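Local coordinates for Protease/Reverse transcriptase/ribonuclease H (Eastern chimpanzee simian foamy virus, PDB 7KSF), which combines an aspartic protease of viral maturation with a reverse transcriptase that makes DNA from RNA or DNA templates and a ribonuclease H that cleaves RNA in RNA-DNA hybrids, at residues T24-P29 with E77-S82; S443-R448 with I478-Y483; E451-I456 with E517-S522. The protein carries 1 engineered substitution. All blocks are in the same frame, centred on the assembly; numbering follows the deposited sequence.

Interaction 1: T24-P29 with E77-S82; sequences TITCIP and EYILLS
In the aspartic protease domain, strand 26-29, which in retroviral aspartic proteases probably follows the active-site loop, runs back along strand 79-81, and Thr26, Cys27 and Pro29 meet Ser82, Leu80 and Ile79. The short strands are nearly antiparallel, their axes 4.9 Å apart. Cys27 N donates to Leu80 O at 3.0 Å, in the carbonyl plane, though the N-H...O angle is only 141°. This is the only backbone-to-backbone hydrogen bond between the segments; beyond it side chains take over. Thr26 OG1 accepts the amide of Ser82 (OG1 to N 2.9 Å) and is also hydrogen-bonded to Asp85 OD2, so two partners, the Ser82 amide and Asp85 just beyond it, grip this buried hydroxyl. A chi1 of -68° sets OG1 beside its own backbone N and sends CG2 the other way, over Leu80 O and towards Ile79 CG2. Ser82 in turn extends OG back to Thr24 O, a 2.9 Å bond in which the hydroxyl approaches tilted from the carbonyl plane. Two apolar contacts complete the pairing: Cys27 CB lies against Leu80 CB (3.9 Å), and Pro29 presents CD to Ile79 CG1 (3.8 Å), the proline ring and the isoleucine crossing at about a right angle. Strand 65-74 pairs with Thr26. Strand 79-81 thus lies between strand 26-29, antiparallel to it, and strand 14-19, parallel to it and bonded to Ile79 and Leu81, an order consistent with the psi-shaped core of the retroviral aspartic protease fold.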
# COMPACT_ATOMS: atom_id res chain seq x y z
N THR A 24 10.93 43.66 2.46
CA THR A 24 9.73 44.27 3.01
C THR A 24 9.74 44.20 4.54
O THR A 24 10.44 43.39 5.15
CB THR A 24 8.48 43.58 2.46
OG1 THR A 24 8.60 42.17 2.63
CG2 THR A 24 8.30 43.90 0.98
N ILE A 25 8.96 45.08 5.16
CA ILE A 25 8.96 45.24 6.61
C ILE A 25 8.22 44.09 7.27
O ILE A 25 7.64 43.23 6.60
CB ILE A 25 8.37 46.59 7.03
CG1 ILE A 25 6.91 46.70 6.57
CG2 ILE A 25 9.20 47.73 6.47
CD1 ILE A 25 6.19 47.91 7.12
N THR A 26 8.23 44.07 8.60
CA THR A 26 7.68 42.95 9.35
C THR A 26 6.16 42.99 9.34
O THR A 26 5.55 44.03 9.61
CB THR A 26 8.20 42.98 10.79
OG1 THR A 26 9.61 42.70 10.80
CG2 THR A 26 7.49 41.94 11.64
N CYS A 27 5.55 41.85 9.02
CA CYS A 27 4.11 41.68 9.10
C CYS A 27 3.72 41.14 10.47
O CYS A 27 4.50 40.44 11.13
CB CYS A 27 3.61 40.74 8.01
SG CYS A 27 3.79 41.36 6.33
N ILE A 28 2.50 41.46 10.88
CA ILE A 28 2.00 41.06 12.20
C ILE A 28 0.55 40.63 12.03
O ILE A 28 -0.18 41.23 11.22
CB ILE A 28 2.15 42.21 13.21
CG1 ILE A 28 3.60 42.29 13.70
CG2 ILE A 28 1.16 42.07 14.38
CD1 ILE A 28 3.82 43.25 14.86
N PRO A 29 0.09 39.57 12.71
CA PRO A 29 -1.33 39.21 12.65
C PRO A 29 -2.23 40.41 12.92
O PRO A 29 -1.95 41.24 13.79
CB PRO A 29 -1.47 38.15 13.74
CG PRO A 29 -0.13 37.51 13.79
CD PRO A 29 0.89 38.57 13.44
N GLU A 77 -1.41 33.73 10.77
CA GLU A 77 -1.25 33.50 12.20
C GLU A 77 0.20 33.56 12.65
O GLU A 77 0.46 33.50 13.86
CB GLU A 77 -1.85 32.15 12.60
CG GLU A 77 -1.03 30.93 12.18
CD GLU A 77 -1.13 30.61 10.70
OE1 GLU A 77 -1.93 31.26 10.00
OE2 GLU A 77 -0.42 29.69 10.25
N TYR A 78 1.15 33.67 11.73
CA TYR A 78 2.56 33.76 12.07
C TYR A 78 3.07 35.19 11.85
O TYR A 78 2.44 35.99 11.15
CB TYR A 78 3.39 32.78 11.23
CG TYR A 78 3.47 33.14 9.77
CD1 TYR A 78 2.46 32.76 8.89
CD2 TYR A 78 4.54 33.86 9.26
CE1 TYR A 78 2.52 33.08 7.54
CE2 TYR A 78 4.61 34.19 7.92
CZ TYR A 78 3.60 33.80 7.07
OH TYR A 78 3.67 34.13 5.73
N ILE A 79 4.21 35.49 12.46
CA ILE A 79 4.84 36.80 12.36
C ILE A 79 5.92 36.69 11.29
O ILE A 79 7.00 36.14 11.53
CB ILE A 79 5.41 37.27 13.69
CG1 ILE A 79 4.30 37.43 14.73
CG2 ILE A 79 6.15 38.58 13.51
CD1 ILE A 79 4.80 37.87 16.09
N LEU A 80 5.63 37.19 10.09
CA LEU A 80 6.64 37.28 9.04
C LEU A 80 7.68 38.31 9.45
O LEU A 80 7.40 39.52 9.46
CB LEU A 80 5.99 37.66 7.71
CG LEU A 80 6.89 37.61 6.48
CD1 LEU A 80 7.34 36.19 6.19
CD2 LEU A 80 6.17 38.20 5.27
N LEU A 81 8.87 37.85 9.80
CA LEU A 81 9.88 38.68 10.44
C LEU A 81 10.86 39.22 9.41
O LEU A 81 11.54 38.44 8.73
CB LEU A 81 10.61 37.89 11.52
CG LEU A 81 11.59 38.67 12.39
CD1 LEU A 81 10.91 39.90 12.97
CD2 LEU A 81 12.11 37.77 13.50
N SER A 82 10.93 40.54 9.29
CA SER A 82 11.89 41.15 8.39
C SER A 82 13.31 40.92 8.92
O SER A 82 13.54 41.03 10.12
CB SER A 82 11.62 42.64 8.23
OG SER A 82 12.47 43.23 7.27

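Interaction 2: S443-R448 with I478-Y483; sequences SNLEER and IMYLNY
Ile478, with by far the most surface buried here, fits its side chain against the backbone and side chains of the loop 445-448, between Glu446 and Arg448. Its two branches divide the work. CG2 lies over the peptide that links Glu447 to Arg448 and close to Glu446 O, whereas CD1 reaches further along the loop to Arg448, touching CD at 3.6 Å and lying at the edge of the guanidinium, near its plane. A bend at chi2 (63°) carries the aliphatic part of Arg448 obliquely across the isoleucine; the far end continues to a weak hydrogen bond from NH2 to Ala513 O. Leu445 approaches from the other end of the loop, setting CB against Ile478 O (3.6 Å) and extending CD2 to Tyr480 CE1 (4.2 Å), obliquely to the ring. No hydrogen bond links the two segments; the nearest equivalent is a CA-H...O contact from Ile478 CA to Glu446 O (3.5 Å, 154° at the hydrogen). Polar ties lie just outside: Glu446 OE1 accepts the backbone N of Lys476, OE2 is held by Asn471 ND2, and the backbone of Glu446 bonds to Pro477. The loop after helix 426-440 thus packs on the residues around Ile478, where the chain enters strand 477-484, an outermost strand of the five-stranded sheet in the RNase H-like connection domain of the reverse transcriptase.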
# COMPACT_ATOMS: atom_id res chain seq x y z
N SER A 443 -21.08 -21.43 -19.72
CA SER A 443 -22.46 -21.92 -19.75
C SER A 443 -23.22 -21.43 -18.53
O SER A 443 -24.25 -20.75 -18.65
CB SER A 443 -22.47 -23.44 -19.82
OG SER A 443 -21.82 -24.01 -18.70
N ASN A 444 -22.69 -21.76 -17.35
CA ASN A 444 -23.32 -21.38 -16.05
C ASN A 444 -23.38 -19.86 -15.91
O ASN A 444 -24.14 -19.38 -15.05
CB ASN A 444 -22.61 -22.03 -14.86
CG ASN A 444 -22.22 -23.47 -15.11
OD1 ASN A 444 -22.72 -24.10 -16.05
ND2 ASN A 444 -21.34 -24.01 -14.29
N LEU A 445 -22.60 -19.12 -16.72
CA LEU A 445 -22.60 -17.67 -16.63
C LEU A 445 -23.83 -17.11 -17.33
O LEU A 445 -24.07 -17.39 -18.50
CB LEU A 445 -21.32 -17.10 -17.25
CG LEU A 445 -19.99 -17.56 -16.65
CD1 LEU A 445 -18.82 -16.80 -17.26
CD2 LEU A 445 -20.00 -17.41 -15.13
N GLU A 446 -24.59 -16.47 -16.47
CA GLU A 446 -25.74 -15.79 -17.04
C GLU A 446 -25.29 -14.52 -17.77
O GLU A 446 -24.12 -14.12 -17.72
CB GLU A 446 -26.75 -15.47 -15.94
CG GLU A 446 -28.19 -15.30 -16.41
CD GLU A 446 -29.17 -15.29 -15.26
OE1 GLU A 446 -29.17 -16.27 -14.48
OE2 GLU A 446 -29.91 -14.31 -15.11
N GLU A 447 -26.23 -13.89 -18.46
CA GLU A 447 -25.97 -12.63 -19.16
C GLU A 447 -26.50 -11.46 -18.35
O GLU A 447 -27.54 -11.56 -17.69
CB GLU A 447 -26.59 -12.64 -20.56
CG GLU A 447 -25.83 -13.45 -21.60
CD GLU A 447 -24.67 -12.68 -22.22
OE1 GLU A 447 -24.32 -11.60 -21.69
OE2 GLU A 447 -24.12 -13.14 -23.23
N ARG A 448 -25.78 -10.34 -18.41
CA ARG A 448 -26.18 -9.14 -17.69
C ARG A 448 -27.39 -8.50 -18.36
O ARG A 448 -27.41 -8.33 -19.58
CB ARG A 448 -25.01 -8.15 -17.63
CG ARG A 448 -25.37 -6.74 -17.16
CD ARG A 448 -25.90 -6.73 -15.73
NE ARG A 448 -26.27 -5.39 -15.30
CZ ARG A 448 -26.88 -5.12 -14.14
NH1 ARG A 448 -27.18 -6.10 -13.31
NH2 ARG A 448 -27.18 -3.87 -13.83
N ILE A 478 -23.91 -13.64 -13.25
CA ILE A 478 -23.32 -13.13 -14.48
C ILE A 478 -21.84 -13.46 -14.54
O ILE A 478 -21.32 -13.90 -15.57
CB ILE A 478 -23.56 -11.61 -14.60
CG1 ILE A 478 -25.03 -11.29 -14.32
CG2 ILE A 478 -23.16 -11.12 -15.99
CD1 ILE A 478 -25.29 -9.84 -14.02
N MET A 479 -21.14 -13.26 -13.42
CA MET A 479 -19.70 -13.49 -13.35
C MET A 479 -19.22 -13.47 -11.91
O MET A 479 -19.52 -12.54 -11.15
CB MET A 479 -18.95 -12.44 -14.16
CG MET A 479 -19.45 -11.03 -13.94
SD MET A 479 -18.16 -9.80 -14.11
CE MET A 479 -17.10 -10.25 -12.74
N TYR A 480 -18.49 -14.51 -11.50
CA TYR A 480 -17.86 -14.51 -10.19
C TYR A 480 -16.61 -13.64 -10.22
O TYR A 480 -16.04 -13.37 -11.28
CB TYR A 480 -17.52 -15.93 -9.76
CG TYR A 480 -18.67 -16.90 -9.87
CD1 TYR A 480 -18.85 -17.67 -11.02
CD2 TYR A 480 -19.58 -17.06 -8.83
CE1 TYR A 480 -19.91 -18.56 -11.12
CE2 TYR A 480 -20.63 -17.94 -8.93
CZ TYR A 480 -20.79 -18.69 -10.07
OH TYR A 480 -21.84 -19.58 -10.17
N LEU A 481 -16.18 -13.21 -9.04
CA LEU A 481 -14.97 -12.41 -8.92
C LEU A 481 -14.25 -12.77 -7.63
O LEU A 481 -14.85 -12.73 -6.55
CB LEU A 481 -15.27 -10.91 -8.97
CG LEU A 481 -14.05 -10.02 -9.19
CD1 LEU A 481 -13.33 -10.41 -10.48
CD2 LEU A 481 -14.46 -8.56 -9.23
N ASN A 482 -12.97 -13.12 -7.75
CA ASN A 482 -12.14 -13.53 -6.63
C ASN A 482 -10.92 -12.62 -6.57
O ASN A 482 -10.11 -12.62 -7.50
CB ASN A 482 -11.72 -15.00 -6.78
CG ASN A 482 -11.18 -15.59 -5.49
OD1 ASN A 482 -10.56 -14.89 -4.69
ND2 ASN A 482 -11.40 -16.88 -5.30
N TYR A 483 -10.80 -11.86 -5.49
CA TYR A 483 -9.76 -10.84 -5.36
C TYR A 483 -8.57 -11.37 -4.57
O TYR A 483 -8.74 -12.07 -3.57
CB TYR A 483 -10.31 -9.58 -4.69
CG TYR A 483 -9.26 -8.55 -4.37
CD1 TYR A 483 -8.50 -7.98 -5.39
CD2 TYR A 483 -9.02 -8.13 -3.07
CE1 TYR A 483 -7.53 -7.03 -5.11
CE2 TYR A 483 -8.06 -7.19 -2.78
CZ TYR A 483 -7.31 -6.64 -3.80
OH TYR A 483 -6.35 -5.70 -3.52

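Interaction 3: E451-I456 with E517-S522; sequences EQRLVI and EILVYS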
# COMPACT_ATOMS: atom_id res chain seq x y z
N GLU A 451 -32.12 -4.19 -17.46
CA GLU A 451 -33.32 -3.85 -16.70
C GLU A 451 -33.15 -4.16 -15.22
O GLU A 451 -33.36 -3.29 -14.37
CB GLU A 451 -34.53 -4.59 -17.28
CG GLU A 451 -35.73 -4.67 -16.35
CD GLU A 451 -36.56 -3.40 -16.30
OE1 GLU A 451 -36.00 -2.30 -16.46
OE2 GLU A 451 -37.79 -3.51 -16.10
N GLN A 452 -32.78 -5.40 -14.90
CA GLN A 452 -32.66 -5.80 -13.50
C GLN A 452 -31.46 -5.12 -12.84
O GLN A 452 -30.44 -4.85 -13.48
CB GLN A 452 -32.52 -7.32 -13.39
CG GLN A 452 -33.73 -8.09 -13.88
CD GLN A 452 -33.69 -9.55 -13.45
OE1 GLN A 452 -32.87 -9.95 -12.63
NE2 GLN A 452 -34.59 -10.35 -14.00
N ARG A 453 -31.60 -4.84 -11.55
CA ARG A 453 -30.54 -4.22 -10.79
C ARG A 453 -29.41 -5.22 -10.54
O ARG A 453 -29.58 -6.44 -10.63
CB ARG A 453 -31.07 -3.68 -9.46
CG ARG A 453 -32.18 -2.66 -9.62
CD ARG A 453 -32.70 -2.19 -8.27
NE ARG A 453 -33.30 -3.28 -7.51
CZ ARG A 453 -33.79 -3.14 -6.28
NH1 ARG A 453 -33.76 -1.96 -5.68
NH2 ARG A 453 -34.32 -4.18 -5.65
N LEU A 454 -28.23 -4.68 -10.22
CA LEU A 454 -27.03 -5.49 -10.05
C LEU A 454 -26.94 -5.95 -8.60
O LEU A 454 -26.83 -5.13 -7.68
CB LEU A 454 -25.79 -4.69 -10.44
CG LEU A 454 -24.64 -5.43 -11.14
CD1 LEU A 454 -23.56 -4.44 -11.55
CD2 LEU A 454 -24.05 -6.51 -10.25
N VAL A 455 -26.98 -7.27 -8.39
CA VAL A 455 -26.89 -7.87 -7.06
C VAL A 455 -25.49 -8.44 -6.89
O VAL A 455 -25.00 -9.19 -7.75
CB VAL A 455 -27.95 -8.96 -6.87
CG1 VAL A 455 -27.63 -9.81 -5.64
CG2 VAL A 455 -29.33 -8.33 -6.73
N ILE A 456 -24.85 -8.11 -5.77
CA ILE A 456 -23.49 -8.55 -5.47
C ILE A 456 -23.49 -9.21 -4.10
O ILE A 456 -23.82 -8.55 -3.10
CB ILE A 456 -22.48 -7.40 -5.51
CG1 ILE A 456 -22.60 -6.63 -6.83
CG2 ILE A 456 -21.07 -7.92 -5.34
CD1 ILE A 456 -21.73 -5.40 -6.88
N GLU A 517 -29.18 0.88 -10.24
CA GLU A 517 -28.84 0.82 -8.83
C GLU A 517 -28.25 -0.54 -8.48
O GLU A 517 -28.58 -1.56 -9.09
CB GLU A 517 -30.08 1.09 -7.97
CG GLU A 517 -30.76 2.42 -8.25
CD GLU A 517 -32.01 2.62 -7.41
OE1 GLU A 517 -32.31 1.75 -6.56
OE2 GLU A 517 -32.68 3.66 -7.59
N ILE A 518 -27.37 -0.55 -7.48
CA ILE A 518 -26.64 -1.74 -7.07
C ILE A 518 -27.03 -2.07 -5.63
O ILE A 518 -26.95 -1.21 -4.75
CB ILE A 518 -25.12 -1.54 -7.20
CG1 ILE A 518 -24.74 -1.24 -8.64
CG2 ILE A 518 -24.38 -2.77 -6.69
CD1 ILE A 518 -23.27 -1.01 -8.84
N LEU A 519 -27.44 -3.31 -5.40
CA LEU A 519 -27.74 -3.81 -4.07
C LEU A 519 -26.71 -4.87 -3.70
O LEU A 519 -26.47 -5.80 -4.48
CB LEU A 519 -29.15 -4.39 -3.99
CG LEU A 519 -30.32 -3.41 -3.85
CD1 LEU A 519 -30.55 -2.59 -5.11
CD2 LEU A 519 -31.57 -4.17 -3.46
N VAL A 520 -26.10 -4.72 -2.53
CA VAL A 520 -25.04 -5.60 -2.08
C VAL A 520 -25.52 -6.36 -0.86
O VAL A 520 -26.02 -5.75 0.10
CB VAL A 520 -23.75 -4.82 -1.77
CG1 VAL A 520 -22.65 -5.77 -1.32
CG2 VAL A 520 -23.31 -4.03 -2.99
N TYR A 521 -25.39 -7.68 -0.89
CA TYR A 521 -25.71 -8.53 0.24
C TYR A 521 -24.42 -8.99 0.90
O TYR A 521 -23.44 -9.29 0.22
CB TYR A 521 -26.55 -9.73 -0.19
CG TYR A 521 -27.93 -9.34 -0.69
CD1 TYR A 521 -28.12 -8.91 -1.99
CD2 TYR A 521 -29.03 -9.41 0.15
CE1 TYR A 521 -29.37 -8.55 -2.45
CE2 TYR A 521 -30.29 -9.05 -0.30
CZ TYR A 521 -30.45 -8.63 -1.60
OH TYR A 521 -31.70 -8.27 -2.05
N SER A 522 -24.43 -9.02 2.23
CA SER A 522 -23.21 -9.24 2.99
C SER A 522 -23.56 -9.88 4.33
O SER A 522 -24.68 -9.68 4.83
CB SER A 522 -22.47 -7.92 3.21
OG SER A 522 -23.38 -6.85 3.38
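Strands 454-456 and 518-522 run parallel, their axes 4.8 Å apart and 18° askew, and pair Leu454 with Ile518, Val455 with Leu519 and Ile456 with Val520. They belong to the first strand, central in the 3-2-1-4-5 order of this RNase H-like domain, and the fourth beside it. Leu454 O accepts from Leu519 N (3.0 Å), Leu519 O from Ile456 N (3.1 Å), and Ile456 O from Tyr521 N (2.8 Å), while the bond from Leu454 N to Glu517 O is weak. Leu454, Ile456, Ile518 and Val520 share one face, turned to helix 494-513; there Ile456 CD1 meets Ile518 CG2 at 3.7 Å. On the other face Val455 CG1 lies obliquely by the Tyr521 ring, 3.8 Å from both CD1 and CE1. The Arg453 chain, bent at chi3 (-63°), crosses Leu519 and lays its guanidinium over both methyls of that leucine. NH2 forms a salt bridge with Glu472, whereas Glu517 OE1, at the guanidinium edge and near its plane, stays 4.1 Å from Arg453 NH1, beyond a salt bridge. Leu519 CD1 sits 3.2 Å above the guanidinium plane, offset toward its rim.

How the interactions relate
Interaction 1 stands alone in the protease, its centre about 65 Å from that of interaction 2 and about 58 Å from that of interaction 3. Interactions 2 and 3 both reach the same RNase H-like sheet, with centres about 14 Å apart and segments that alternate along the chain. Their place in it differs: interaction 3 is buried pairing of neighbouring inner strands, held by backbone hydrogen bonds, whereas interaction 2 is a loop packed on an outer strand, with no hydrogen bond between its two segments. Interactions 1 and 2 are partly buried; interaction 1 mixes one backbone bond with hydroxyl bonds. Interactions 2 and 3 touch where the Arg448 guanidinium packs against Leu454.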